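Side-chain contacts in NAD nucleotidase (Haemophilus influenzae, PDB 3ZTV), which degrades NAD to adenosine and nicotinamide riboside, acting both as a pyrophosphatase and as a zinc-dependent 5'-nucleotidase in the periplasm: residues 53-56 / 57-60; 180-183 / 184-188; 188-191 / 192-195; 206-209 / 210-214. One frame throughout, in Å; residues are numbered along the deposited sequence.

Contact 1 of 4, residues 53-56 / 57-60; sequences LNKL and RKKY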
ATOM      1  N   LEU A  53       2.294  -9.411  36.925  1.00  6.56           N
ATOM      2  CA  LEU A  53       2.543  -8.046  36.464  1.00  6.28           C
ATOM      3  C   LEU A  53       2.744  -7.100  37.652  1.00  7.58           C
ATOM      4  O   LEU A  53       3.656  -6.268  37.640  1.00  7.71           O
ATOM      5  CB  LEU A  53       1.399  -7.546  35.571  1.00  7.19           C
ATOM      6  CG  LEU A  53       1.277  -8.163  34.177  1.00  6.27           C
ATOM      7  CD1 LEU A  53      -0.019  -7.687  33.518  1.00  7.63           C
ATOM      8  CD2 LEU A  53       2.481  -7.838  33.313  1.00  7.41           C
ATOM      9  N   ASN A  54       1.910  -7.234  38.681  1.00  6.74           N
ATOM     10  CA  ASN A  54       2.012  -6.362  39.840  1.00  8.82           C
ATOM     11  C   ASN A  54       3.344  -6.528  40.550  1.00  9.05           C
ATOM     12  O   ASN A  54       3.973  -5.545  40.940  1.00 10.12           O
ATOM     13  CB  ASN A  54       0.858  -6.606  40.818  1.00  9.07           C
ATOM     14  CG  ASN A  54      -0.455  -6.009  40.335  1.00  8.30           C
ATOM     15  OD1 ASN A  54      -0.465  -5.195  39.414  1.00  9.83           O
ATOM     16  ND2 ASN A  54      -1.562  -6.397  40.965  1.00 10.69           N
ATOM     17  N   LYS A  55       3.782  -7.766  40.720  1.00  7.64           N
ATOM     18  CA  LYS A  55       5.043  -8.007  41.404  1.00  9.73           C
ATOM     19  C   LYS A  55       6.243  -7.560  40.574  1.00  9.77           C
ATOM     20  O   LYS A  55       7.188  -6.975  41.107  1.00 12.28           O
ATOM     21  CB  LYS A  55       5.164  -9.476  41.798  1.00 10.65           C
ATOM     22  CG  LYS A  55       4.232  -9.850  42.928  1.00 14.33           C
ATOM     23  CD  LYS A  55       4.443 -11.270  43.396  1.00 18.80           C
ATOM     24  CE  LYS A  55       3.712 -12.261  42.509  1.00 15.93           C
ATOM     25  NZ  LYS A  55       3.658 -13.616  43.141  1.00 16.44           N
ATOM     26  N   LEU A  56       6.219  -7.824  39.273  1.00  7.27           N
ATOM     27  CA  LEU A  56       7.361  -7.455  38.433  1.00  7.64           C
ATOM     28  C   LEU A  56       7.484  -5.948  38.250  1.00  9.87           C
ATOM     29  O   LEU A  56       8.589  -5.400  38.292  1.00  8.76           O
ATOM     30  CB  LEU A  56       7.321  -8.162  37.077  1.00  6.36           C
ATOM     31  CG  LEU A  56       7.466  -9.687  37.129  1.00  7.49           C
ATOM     32  CD1 LEU A  56       7.351 -10.280  35.723  1.00  9.66           C
ATOM     33  CD2 LEU A  56       8.781 -10.109  37.801  1.00 11.29           C
ATOM     34  N   ARG A  57       6.361  -5.264  38.068  1.00  8.66           N
ATOM     35  CA  ARG A  57       6.419  -3.824  37.823  1.00  8.58           C
ATOM     36  C   ARG A  57       6.950  -3.062  39.044  1.00 11.91           C
ATOM     37  O   ARG A  57       7.575  -2.016  38.891  1.00 13.94           O
ATOM     38  CB  ARG A  57       5.068  -3.269  37.352  1.00  8.70           C
ATOM     39  CG  ARG A  57       4.027  -3.111  38.440  1.00 10.56           C
ATOM     40  CD  ARG A  57       2.666  -2.825  37.831  1.00  9.67           C
ATOM     41  NE  ARG A  57       2.604  -1.505  37.201  1.00 10.50           N
ATOM     42  CZ  ARG A  57       1.645  -1.125  36.363  1.00 11.46           C
ATOM     43  NH1 ARG A  57       0.678  -1.964  36.028  1.00 10.51           N
ATOM     44  NH2 ARG A  57       1.661   0.098  35.851  1.00 12.45           N
ATOM     45  N   LYS A  58       6.737  -3.592  40.248  1.00 10.47           N
ATOM     46  CA  LYS A  58       7.269  -2.939  41.447  1.00 11.69           C
ATOM     47  C   LYS A  58       8.749  -3.252  41.662  1.00 10.36           C
ATOM     48  O   LYS A  58       9.453  -2.499  42.336  1.00 12.34           O
ATOM     49  CB  LYS A  58       6.456  -3.314  42.683  1.00 12.79           C
ATOM     50  CG  LYS A  58       6.826  -4.632  43.300  1.00 18.84           C
ATOM     51  CD  LYS A  58       5.742  -5.083  44.256  1.00 18.70           C
ATOM     52  CE  LYS A  58       6.241  -6.168  45.186  1.00 22.56           C
ATOM     53  NZ  LYS A  58       5.144  -7.047  45.608  1.00 17.01           N
ATOM     54  N   LYS A  59       9.210  -4.353  41.074  1.00 11.01           N
ATOM     55  CA  LYS A  59      10.586  -4.820  41.202  1.00 12.85           C
ATOM     56  C   LYS A  59      11.547  -4.118  40.237  1.00 12.93           C
ATOM     57  O   LYS A  59      12.728  -3.941  40.538  1.00 12.35           O
ATOM     58  CB  LYS A  59      10.634  -6.334  40.960  1.00 13.20           C
ATOM     59  CG  LYS A  59      12.035  -6.908  40.907  1.00 14.41           C
ATOM     60  CD  LYS A  59      12.014  -8.411  40.715  1.00 13.30           C
ATOM     61  CE  LYS A  59      13.425  -8.962  40.712  1.00 15.58           C
ATOM     62  NZ  LYS A  59      13.447 -10.446  40.643  1.00 18.67           N
ATOM     63  N   TYR A  60      11.032  -3.727  39.074  1.00 11.48           N
ATOM     64  CA  TYR A  60      11.847  -3.206  37.981  1.00 11.68           C
ATOM     65  C   TYR A  60      11.656  -1.710  37.793  1.00 12.18           C
ATOM     66  O   TYR A  60      10.557  -1.190  37.981  1.00 12.90           O
ATOM     67  CB  TYR A  60      11.441  -3.871  36.671  1.00 11.89           C
ATOM     68  CG  TYR A  60      11.650  -5.361  36.576  1.00  9.27           C
ATOM     69  CD1 TYR A  60      12.770  -5.982  37.125  1.00 10.82           C
ATOM     70  CD2 TYR A  60      10.727  -6.151  35.902  1.00  9.31           C
ATOM     71  CE1 TYR A  60      12.955  -7.353  37.007  1.00  9.82           C
ATOM     72  CE2 TYR A  60      10.902  -7.508  35.776  1.00  9.19           C
ATOM     73  CZ  TYR A  60      12.011  -8.107  36.328  1.00  8.14           C
ATOM     74  OH  TYR A  60      12.182  -9.457  36.199  1.00  8.51           O
TER
HETATM   75  O   HOH W   1       0.219  -4.650  36.752  1.00 11.06           O
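Arg57 folds its side chain back over the preceding turn of the helix, against the backbone of Leu53 and Asn54. With CG lodged between its own N and carbonyl carbon (chi1 76°), the chain starts out toward the earlier residues: Arg57 CB lies 3.3 Å from Leu53 O, CG then settles between Leu53 O and Asn54 O, and CD still touches Leu53 O before the chain bends at chi3. At the tip, Arg57 NH1 gives a hydrogen bond to a water lying at the edge of the guanidinium and in its plane, 2.8 Å away. The same water donates to Asn54 OD1, also at 2.8 Å, and so bridges i to i+3. A second bond, from NH1 to Asn94 O, ties the tip to the neighbouring loop. The backbone bond from Arg57 N to Leu53 O is 2.9 Å long with an N-H...O angle of 161°, whereas those from Lys58 N and Lys59 N to the carbonyls four residues back are long and weak. Leu56 O receives Tyr60 N at 3.1 Å. Beside it the Leu56 and Tyr60 side chains run in the same direction, with Leu56 CB 3.9 Å from Tyr60 CE2 and Leu56 CD2 3.8 Å from Tyr60 OH; that hydroxyl is hydrogen-bonded to Asp273. Leu53 and Leu56 pack on Leu16 of strand 11-18, while Arg57 lies over Val65 of strand 63-67. This is the C-terminal end of an amphipathic helix, where the i to i+4 bonds lengthen, laid on that sheet of the calcineurin-like metallophosphoesterase domain.

Contact 2 of 4, residues 180-183 / 184-188; sequences IATA and QIMAN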
ATOM      1  N   ILE A 180       3.172  -2.377   6.899  1.00  5.23           N
ATOM      2  CA  ILE A 180       4.534  -1.881   6.670  1.00  6.12           C
ATOM      3  C   ILE A 180       4.548  -0.374   6.411  1.00  6.78           C
ATOM      4  O   ILE A 180       5.325   0.361   7.033  1.00  5.65           O
ATOM      5  CB  ILE A 180       5.219  -2.641   5.509  1.00  7.17           C
ATOM      6  CG1 ILE A 180       5.488  -4.089   5.936  1.00  9.45           C
ATOM      7  CG2 ILE A 180       6.503  -1.933   5.063  1.00  8.90           C
ATOM      8  CD1 ILE A 180       5.964  -4.997   4.823  1.00 13.33           C
ATOM      9  N   ALA A 181       3.699   0.103   5.505  1.00  5.94           N
ATOM     10  CA  ALA A 181       3.688   1.534   5.219  1.00  5.98           C
ATOM     11  C   ALA A 181       3.347   2.350   6.457  1.00  5.20           C
ATOM     12  O   ALA A 181       3.979   3.359   6.752  1.00  6.05           O
ATOM     13  CB  ALA A 181       2.733   1.868   4.079  1.00  8.40           C
ATOM     14  N   THR A 182       2.335   1.924   7.197  1.00  4.67           N
ATOM     15  CA  THR A 182       1.951   2.679   8.383  1.00  5.61           C
ATOM     16  C   THR A 182       3.089   2.733   9.399  1.00  5.26           C
ATOM     17  O   THR A 182       3.369   3.786   9.979  1.00  5.06           O
ATOM     18  CB  THR A 182       0.659   2.129   9.044  1.00  4.73           C
ATOM     19  OG1 THR A 182      -0.428   2.201   8.108  1.00  6.09           O
ATOM     20  CG2 THR A 182       0.330   2.916  10.317  1.00  5.28           C
ATOM     21  N   ALA A 183       3.711   1.585   9.649  1.00  4.94           N
ATOM     22  CA  ALA A 183       4.835   1.541  10.583  1.00  4.30           C
ATOM     23  C   ALA A 183       5.943   2.515  10.182  1.00  3.75           C
ATOM     24  O   ALA A 183       6.434   3.276  11.013  1.00  4.89           O
ATOM     25  CB  ALA A 183       5.375   0.117  10.729  1.00  6.06           C
ATOM     26  N   GLN A 184       6.314   2.531   8.913  1.00  5.21           N
ATOM     27  CA  GLN A 184       7.411   3.412   8.507  1.00  4.42           C
ATOM     28  C   GLN A 184       7.026   4.873   8.534  1.00  5.17           C
ATOM     29  O   GLN A 184       7.799   5.708   8.993  1.00  5.80           O
ATOM     30  CB  GLN A 184       7.950   3.071   7.119  1.00  5.71           C
ATOM     31  CG  GLN A 184       9.173   3.918   6.705  1.00  5.89           C
ATOM     32  CD  GLN A 184      10.365   3.729   7.645  1.00  6.20           C
ATOM     33  OE1 GLN A 184      10.453   4.354   8.708  1.00  9.60           O
ATOM     34  NE2 GLN A 184      11.272   2.855   7.262  1.00  5.00           N
ATOM     35  N   ILE A 185       5.830   5.193   8.043  1.00  5.11           N
ATOM     36  CA  ILE A 185       5.408   6.582   7.988  1.00  5.54           C
ATOM     37  C   ILE A 185       5.253   7.123   9.412  1.00  5.42           C
ATOM     38  O   ILE A 185       5.682   8.245   9.708  1.00  5.96           O
ATOM     39  CB  ILE A 185       4.115   6.741   7.167  1.00  5.35           C
ATOM     40  CG1 ILE A 185       4.347   6.339   5.702  1.00  5.87           C
ATOM     41  CG2 ILE A 185       3.570   8.169   7.270  1.00  6.23           C
ATOM     42  CD1 ILE A 185       5.561   7.014   5.044  1.00  7.38           C
ATOM     43  N   MET A 186       4.672   6.319  10.308  1.00  5.48           N
ATOM     44  CA  MET A 186       4.532   6.754  11.700  1.00  4.99           C
ATOM     45  C   MET A 186       5.894   7.007  12.346  1.00  4.95           C
ATOM     46  O   MET A 186       6.099   8.036  12.993  1.00  6.28           O
ATOM     47  CB  MET A 186       3.770   5.719  12.533  1.00  5.32           C
ATOM     48  CG  MET A 186       2.275   5.644  12.217  1.00  6.44           C
ATOM     49  SD  MET A 186       1.340   7.169  12.581  1.00  6.51           S
ATOM     50  CE  MET A 186       1.640   7.322  14.339  1.00  8.40           C
ATOM     51  N   ALA A 187       6.823   6.070  12.186  1.00  4.93           N
ATOM     52  CA  ALA A 187       8.129   6.203  12.813  1.00  5.45           C
ATOM     53  C   ALA A 187       8.894   7.383  12.204  1.00  6.05           C
ATOM     54  O   ALA A 187       9.563   8.123  12.924  1.00  6.91           O
ATOM     55  CB  ALA A 187       8.923   4.906  12.692  1.00  5.82           C
ATOM     56  N   ASN A 188       8.762   7.576  10.891  1.00  5.25           N
ATOM     57  CA  ASN A 188       9.492   8.652  10.215  1.00  7.10           C
ATOM     58  C   ASN A 188       9.046  10.020  10.695  1.00  6.28           C
ATOM     59  O   ASN A 188       9.866  10.926  10.880  1.00  7.93           O
ATOM     60  CB  ASN A 188       9.353   8.538   8.695  1.00  6.96           C
ATOM     61  CG  ASN A 188      10.264   9.512   7.957  1.00  6.96           C
ATOM     62  OD1 ASN A 188      11.488   9.460   8.104  1.00  8.81           O
ATOM     63  ND2 ASN A 188       9.670  10.400   7.143  1.00  7.07           N
TER
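Thr182 and Met186, one helical turn apart, lie side by side and point the same way, Thr182 CG2 meeting Met186 CG at 3.9 Å. Met186 CG also sits 3.1 Å from Thr182 O, since chi1 of -72° sets it beside its own N and over the preceding turn; further bends at chi2 and chi3 then carry the rest of the chain away. Ile185 repeats the theme, Ile185 CG1 lying 3.2 Å from Ala181 O, and Ala187 CB rests on Ala183 O. Beneath these contacts four successive i to i+4 backbone bonds keep the helix regular: Gln184 N to Ile180 O, Ile185 N to Ala181 O at 2.9 Å, Met186 N to Thr182 O, and Ala187 N to Ala183 O. At the next shell, Thr182 OG1 is hydrogen-bonded to Asp178 O one turn earlier, which fixes the rotation that leaves CG2 for Met186. The two side chains then press on strand 151-159, Thr182 on Leu158 and Met186 on Ile156. Ile185 and Met186 also pack against Met186 and Ile185 of the second subunit, respectively. Helix 179-191 thus belongs to a beta-alpha-beta connection from strand 151-159 to its parallel neighbour 198-203.

Contact 3 of 4, residues 188-191 / 192-195; sequences NALK and QQGI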
ATOM      1  N   ASN A 188       8.762   7.576  10.891  1.00  5.25           N
ATOM      2  CA  ASN A 188       9.492   8.652  10.215  1.00  7.10           C
ATOM      3  C   ASN A 188       9.046  10.020  10.695  1.00  6.28           C
ATOM      4  O   ASN A 188       9.866  10.926  10.880  1.00  7.93           O
ATOM      5  CB  ASN A 188       9.353   8.538   8.695  1.00  6.96           C
ATOM      6  CG  ASN A 188      10.264   9.512   7.957  1.00  6.96           C
ATOM      7  OD1 ASN A 188      11.488   9.460   8.104  1.00  8.81           O
ATOM      8  ND2 ASN A 188       9.670  10.400   7.143  1.00  7.07           N
ATOM      9  N   ALA A 189       7.744  10.167  10.909  1.00  7.09           N
ATOM     10  CA  ALA A 189       7.189  11.430  11.380  1.00  8.84           C
ATOM     11  C   ALA A 189       7.625  11.778  12.797  1.00  8.71           C
ATOM     12  O   ALA A 189       7.771  12.952  13.143  1.00  9.96           O
ATOM     13  CB  ALA A 189       5.671  11.410  11.286  1.00  9.17           C
ATOM     14  N   LEU A 190       7.827  10.756  13.622  1.00 11.15           N
ATOM     15  CA  LEU A 190       8.209  10.981  15.012  1.00 12.53           C
ATOM     16  C   LEU A 190       9.651  11.477  15.174  1.00 11.88           C
ATOM     17  O   LEU A 190       9.984  12.100  16.181  1.00 15.56           O
ATOM     18  CB  LEU A 190       7.981   9.712  15.837  1.00 13.55           C
ATOM     19  CG  LEU A 190       6.507   9.388  16.082  1.00 12.33           C
ATOM     20  CD1 LEU A 190       6.321   7.927  16.456  1.00 13.62           C
ATOM     21  CD2 LEU A 190       5.908  10.303  17.146  1.00 14.78           C
ATOM     22  N   LYS A 191      10.500  11.234  14.179  1.00 13.16           N
ATOM     23  CA  LYS A 191      11.916  11.596  14.270  1.00 15.66           C
ATOM     24  C   LYS A 191      12.181  13.069  14.592  1.00 15.82           C
ATOM     25  O   LYS A 191      12.946  13.377  15.505  1.00 18.27           O
ATOM     26  CB  LYS A 191      12.655  11.217  12.985  1.00 15.96           C
ATOM     27  CG  LYS A 191      12.729   9.730  12.716  1.00 18.14           C
ATOM     28  CD  LYS A 191      13.334   9.460  11.341  1.00 19.62           C
ATOM     29  CE  LYS A 191      14.647  10.202  11.159  1.00 25.10           C
ATOM     30  NZ  LYS A 191      15.193  10.040   9.781  1.00 23.77           N
ATOM     31  N   GLN A 192      11.562  13.974  13.836  1.00 15.68           N
ATOM     32  CA  GLN A 192      11.840  15.408  13.971  1.00 14.08           C
ATOM     33  C   GLN A 192      11.319  15.992  15.277  1.00 15.14           C
ATOM     34  O   GLN A 192      11.567  17.158  15.588  1.00 17.68           O
ATOM     35  CB  GLN A 192      11.280  16.196  12.783  1.00 13.31           C
ATOM     36  CG  GLN A 192       9.776  16.202  12.705  1.00 13.72           C
ATOM     37  CD  GLN A 192       9.281  16.613  11.332  1.00 10.68           C
ATOM     38  OE1 GLN A 192       9.403  15.859  10.368  1.00 11.07           O
ATOM     39  NE2 GLN A 192       8.720  17.816  11.236  1.00 11.70           N
ATOM     40  N   GLN A 193      10.606  15.178  16.048  1.00 14.74           N
ATOM     41  CA  GLN A 193      10.147  15.597  17.364  1.00 14.43           C
ATOM     42  C   GLN A 193      11.188  15.276  18.434  1.00 13.95           C
ATOM     43  O   GLN A 193      10.934  15.446  19.627  1.00 17.77           O
ATOM     44  CB  GLN A 193       8.803  14.954  17.691  1.00 15.47           C
ATOM     45  CG  GLN A 193       7.733  15.290  16.666  1.00 16.41           C
ATOM     46  CD  GLN A 193       6.455  14.520  16.876  1.00 18.29           C
ATOM     47  OE1 GLN A 193       5.916  14.472  17.986  1.00 18.18           O
ATOM     48  NE2 GLN A 193       5.959  13.903  15.810  1.00 18.10           N
ATOM     49  N   GLY A 194      12.363  14.844  17.991  1.00 14.39           N
ATOM     50  CA  GLY A 194      13.460  14.532  18.891  1.00 15.73           C
ATOM     51  C   GLY A 194      13.285  13.179  19.554  1.00 14.69           C
ATOM     52  O   GLY A 194      13.672  12.986  20.708  1.00 18.27           O
ATOM     53  N   ILE A 195      12.697  12.238  18.826  1.00 11.50           N
ATOM     54  CA  ILE A 195      12.434  10.903  19.360  1.00 10.82           C
ATOM     55  C   ILE A 195      13.272   9.880  18.617  1.00 10.35           C
ATOM     56  O   ILE A 195      13.212   9.786  17.392  1.00 12.81           O
ATOM     57  CB  ILE A 195      10.954  10.548  19.227  1.00 10.93           C
ATOM     58  CG1 ILE A 195      10.133  11.509  20.078  1.00 13.26           C
ATOM     59  CG2 ILE A 195      10.715   9.095  19.622  1.00 12.89           C
ATOM     60  CD1 ILE A 195       8.650  11.393  19.889  1.00 14.94           C
TER
HETATM   61  O   HOH W   2      10.638  13.534  11.121  1.00 12.56           O
HETATM   62  O   HOH W   3      15.474  11.873  16.407  1.00 26.14           O
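Gln193 turns back on Ala189 and Leu190 of helix 179-191 and makes both a backbone and a side-chain hydrogen bond. Gln193 N reaches Leu190 O at 3.1 Å, and Gly194 N reaches Lys191 O at 2.9 Å; both bonds span three residues rather than four, and the donors stand above the carbonyl planes, 54° and 44° out of them. Gln193 CG lies beside its own N (chi1 -58°), and the extended chain beyond it carries the amide back along the helix to a weak bond, Gln193 NE2 to Ala189 O at 3.4 Å. Gly194, with positive phi, takes a left-handed conformation in which the chain turns off toward Ile195. Water supplies a second set of bonds. One molecule donates to Asn188 O and to Gln192 OE1 while accepting from Gln192 N at 2.9 Å; another donates to Lys191 O and, weakly, to Ile195 O. The apolar pair is Leu190 CD2 and Ile195 CD1, 4.0 Å apart; Leu190 CD2 also makes van der Waals contact with Gln193 NE2. Gln192 NE2 bonds to Tyr143 O of the second subunit. Within the chain, Leu190 and Ile195 lie on Ala154 of strand 151-159, and Ile195 also meets Ile145 of strand 143-148, where helix 179-191 gives way to the loop leading into strand 198-203.

Contact 4 of 4, residues 206-209 / 210-214; sequences SEKN and IEIAQ
Lys208 and Glu211 form an i to i+3 salt bridge on helix 206-215, the helix of a beta-alpha-beta unit between parallel strands 198-203 and 221-224. Lys208 NZ meets Glu211 OE1 at 3.0 Å on the syn side of the carboxylate, but 31° out of its plane. The lysine gets there by bending at chi2 and chi3, which swings its end over to the glutamate, while Glu211 stays extended; its other oxygen, OE2, is paired with Lys215. The carboxylate thus lies between two lysines, which would be expected to favour its charged form. Four backbone bonds underlie this, from Ile210 N to Ser206 O at 2.8 Å through to Ala213 N to Asn209 O at 3.0 Å. On the face toward strands 198-203 and 221-224, the buried amide of Asn209 is held at both ends, OD1 by Ser202 and ND2 by Thr224, so its rotation is set by the two strands. Its side chain is about 7 Å from that of His203, which probably binds zinc. Ser206 OG is bonded to Tyr231 and Ser227, and the Ser206 side chain is about 9 Å from that of the zinc ligand Asp20. Ile212 packs on Ile222 of strand 221-224 and on Ile180 of the adjacent helix 179-191, while Ile210 faces Leu249 and Phe251 of strand 249-252. Ile210 CG1, set beside its own N (chi1 -71°), reaches back to within 3.1 Å of Ser206 O. Asn209 and Ile212 run alongside each other, with Ile212 CD1 3.9 Å from Asn209 OD1.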
ATOM      1  N   SER A 206       3.612 -12.575  14.040  1.00  5.43           N
ATOM      2  CA  SER A 206       5.068 -12.706  13.980  1.00  5.37           C
ATOM      3  C   SER A 206       5.634 -12.537  12.570  1.00  6.31           C
ATOM      4  O   SER A 206       6.641 -11.851  12.393  1.00  6.26           O
ATOM      5  CB  SER A 206       5.519 -14.037  14.589  1.00  7.38           C
ATOM      6  OG  SER A 206       5.447 -13.998  16.003  1.00  7.72           O
ATOM      7  N   GLU A 207       4.995 -13.125  11.567  1.00  6.44           N
ATOM      8  CA  GLU A 207       5.567 -13.098  10.226  1.00  7.88           C
ATOM      9  C   GLU A 207       5.682 -11.663   9.728  1.00  6.30           C
ATOM     10  O   GLU A 207       6.741 -11.242   9.254  1.00  6.97           O
ATOM     11  CB  GLU A 207       4.737 -13.944   9.254  1.00  9.56           C
ATOM     12  CG  GLU A 207       5.295 -13.979   7.832  1.00 16.51           C
ATOM     13  CD  GLU A 207       4.436 -14.793   6.879  1.00 22.75           C
ATOM     14  OE1 GLU A 207       3.208 -14.553   6.815  1.00 26.55           O
ATOM     15  OE2 GLU A 207       4.996 -15.674   6.190  1.00 26.22           O
ATOM     16  N   LYS A 208       4.598 -10.901   9.845  1.00  5.90           N
ATOM     17  CA  LYS A 208       4.586  -9.523   9.367  1.00  5.61           C
ATOM     18  C   LYS A 208       5.485  -8.636  10.226  1.00  5.20           C
ATOM     19  O   LYS A 208       6.175  -7.764   9.701  1.00  5.68           O
ATOM     20  CB  LYS A 208       3.152  -8.981   9.310  1.00  5.74           C
ATOM     21  CG  LYS A 208       3.057  -7.518   8.891  1.00  6.93           C
ATOM     22  CD  LYS A 208       3.526  -7.260   7.457  1.00  7.77           C
ATOM     23  CE  LYS A 208       2.683  -7.999   6.447  1.00  9.57           C
ATOM     24  NZ  LYS A 208       3.046  -7.599   5.054  1.00 12.30           N
ATOM     25  N   ASN A 209       5.511  -8.862  11.535  1.00  5.36           N
ATOM     26  CA  ASN A 209       6.382  -8.084  12.417  1.00  4.56           C
ATOM     27  C   ASN A 209       7.879  -8.334  12.154  1.00  5.19           C
ATOM     28  O   ASN A 209       8.697  -7.410  12.271  1.00  5.86           O
ATOM     29  CB  ASN A 209       6.045  -8.317  13.896  1.00  5.29           C
ATOM     30  CG  ASN A 209       4.742  -7.664  14.305  1.00  4.54           C
ATOM     31  OD1 ASN A 209       4.211  -6.806  13.582  1.00  5.10           O
ATOM     32  ND2 ASN A 209       4.240  -8.038  15.478  1.00  5.84           N
ATOM     33  N   ILE A 210       8.237  -9.572  11.814  1.00  5.44           N
ATOM     34  CA  ILE A 210       9.605  -9.894  11.401  1.00  5.11           C
ATOM     35  C   ILE A 210       9.947  -9.177  10.088  1.00  6.42           C
ATOM     36  O   ILE A 210      11.062  -8.661   9.921  1.00  7.22           O
ATOM     37  CB  ILE A 210       9.779 -11.426  11.303  1.00  5.46           C
ATOM     38  CG1 ILE A 210       9.766 -12.022  12.711  1.00  7.72           C
ATOM     39  CG2 ILE A 210      11.077 -11.781  10.580  1.00  8.83           C
ATOM     40  CD1 ILE A 210       9.576 -13.536  12.756  1.00  9.28           C
ATOM     41  N   GLU A 211       9.001  -9.131   9.156  1.00  7.15           N
ATOM     42  CA  GLU A 211       9.191  -8.362   7.935  1.00  6.88           C
ATOM     43  C   GLU A 211       9.400  -6.870   8.232  1.00  5.62           C
ATOM     44  O   GLU A 211      10.295  -6.230   7.662  1.00  7.13           O
ATOM     45  CB  GLU A 211       8.004  -8.563   6.987  1.00  9.05           C
ATOM     46  CG  GLU A 211       8.210  -8.023   5.584  1.00 12.19           C
ATOM     47  CD  GLU A 211       6.994  -8.202   4.691  1.00 14.08           C
ATOM     48  OE1 GLU A 211       5.905  -8.534   5.206  1.00 14.10           O
ATOM     49  OE2 GLU A 211       7.129  -7.998   3.466  1.00 20.47           O
ATOM     50  N   ILE A 212       8.577  -6.303   9.111  1.00  6.16           N
ATOM     51  CA  ILE A 212       8.731  -4.911   9.497  1.00  5.63           C
ATOM     52  C   ILE A 212      10.126  -4.650  10.083  1.00  5.04           C
ATOM     53  O   ILE A 212      10.792  -3.658   9.725  1.00  6.41           O
ATOM     54  CB  ILE A 212       7.614  -4.483  10.483  1.00  5.26           C
ATOM     55  CG1 ILE A 212       6.257  -4.447   9.770  1.00  5.63           C
ATOM     56  CG2 ILE A 212       7.925  -3.142  11.119  1.00  6.05           C
ATOM     57  CD1 ILE A 212       5.055  -4.251  10.704  1.00  7.03           C
ATOM     58  N   ALA A 213      10.577  -5.545  10.963  1.00  5.07           N
ATOM     59  CA  ALA A 213      11.894  -5.395  11.582  1.00  5.25           C
ATOM     60  C   ALA A 213      13.002  -5.285  10.536  1.00  6.25           C
ATOM     61  O   ALA A 213      13.956  -4.530  10.711  1.00  7.85           O
ATOM     62  CB  ALA A 213      12.174  -6.548  12.526  1.00  6.56           C
ATOM     63  N   GLN A 214      12.857  -6.017   9.432  1.00  5.37           N
ATOM     64  CA  GLN A 214      13.909  -6.074   8.414  1.00  6.89           C
ATOM     65  C   GLN A 214      13.758  -5.036   7.311  1.00  7.15           C
ATOM     66  O   GLN A 214      14.721  -4.764   6.583  1.00  8.22           O
ATOM     67  CB  GLN A 214      13.973  -7.471   7.810  1.00  8.75           C
ATOM     68  CG  GLN A 214      14.395  -8.531   8.811  1.00  9.77           C
ATOM     69  CD  GLN A 214      14.316  -9.924   8.238  1.00 14.34           C
ATOM     70  OE1 GLN A 214      13.242 -10.521   8.188  1.00 17.84           O
ATOM     71  NE2 GLN A 214      15.450 -10.450   7.795  1.00 14.73           N
TER

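All four contacts lie in the calcineurin-like phosphoesterase range and come in the order 1, 2, 3, 4, with 2 and 3 overlapping at Asn188. Contact 1, on helix 46-59, stands apart: its centre is about 30 Å from those of the others, and it packs on the sheet that includes strands 11-18 and 63-67. Contacts 2 and 3 continue down helix 179-191 into the loop that follows, their centres 11 Å apart, and both touch the second subunit. Contact 4 meets contact 2 directly, Ile180 CD1 lying 3.4 Å from Glu211 CD. Helices 179-191 and 206-215 thus pack together on the sheet of strands 151-159, 198-203 and 221-224, one at the subunit interface, the other beginning near the zinc site.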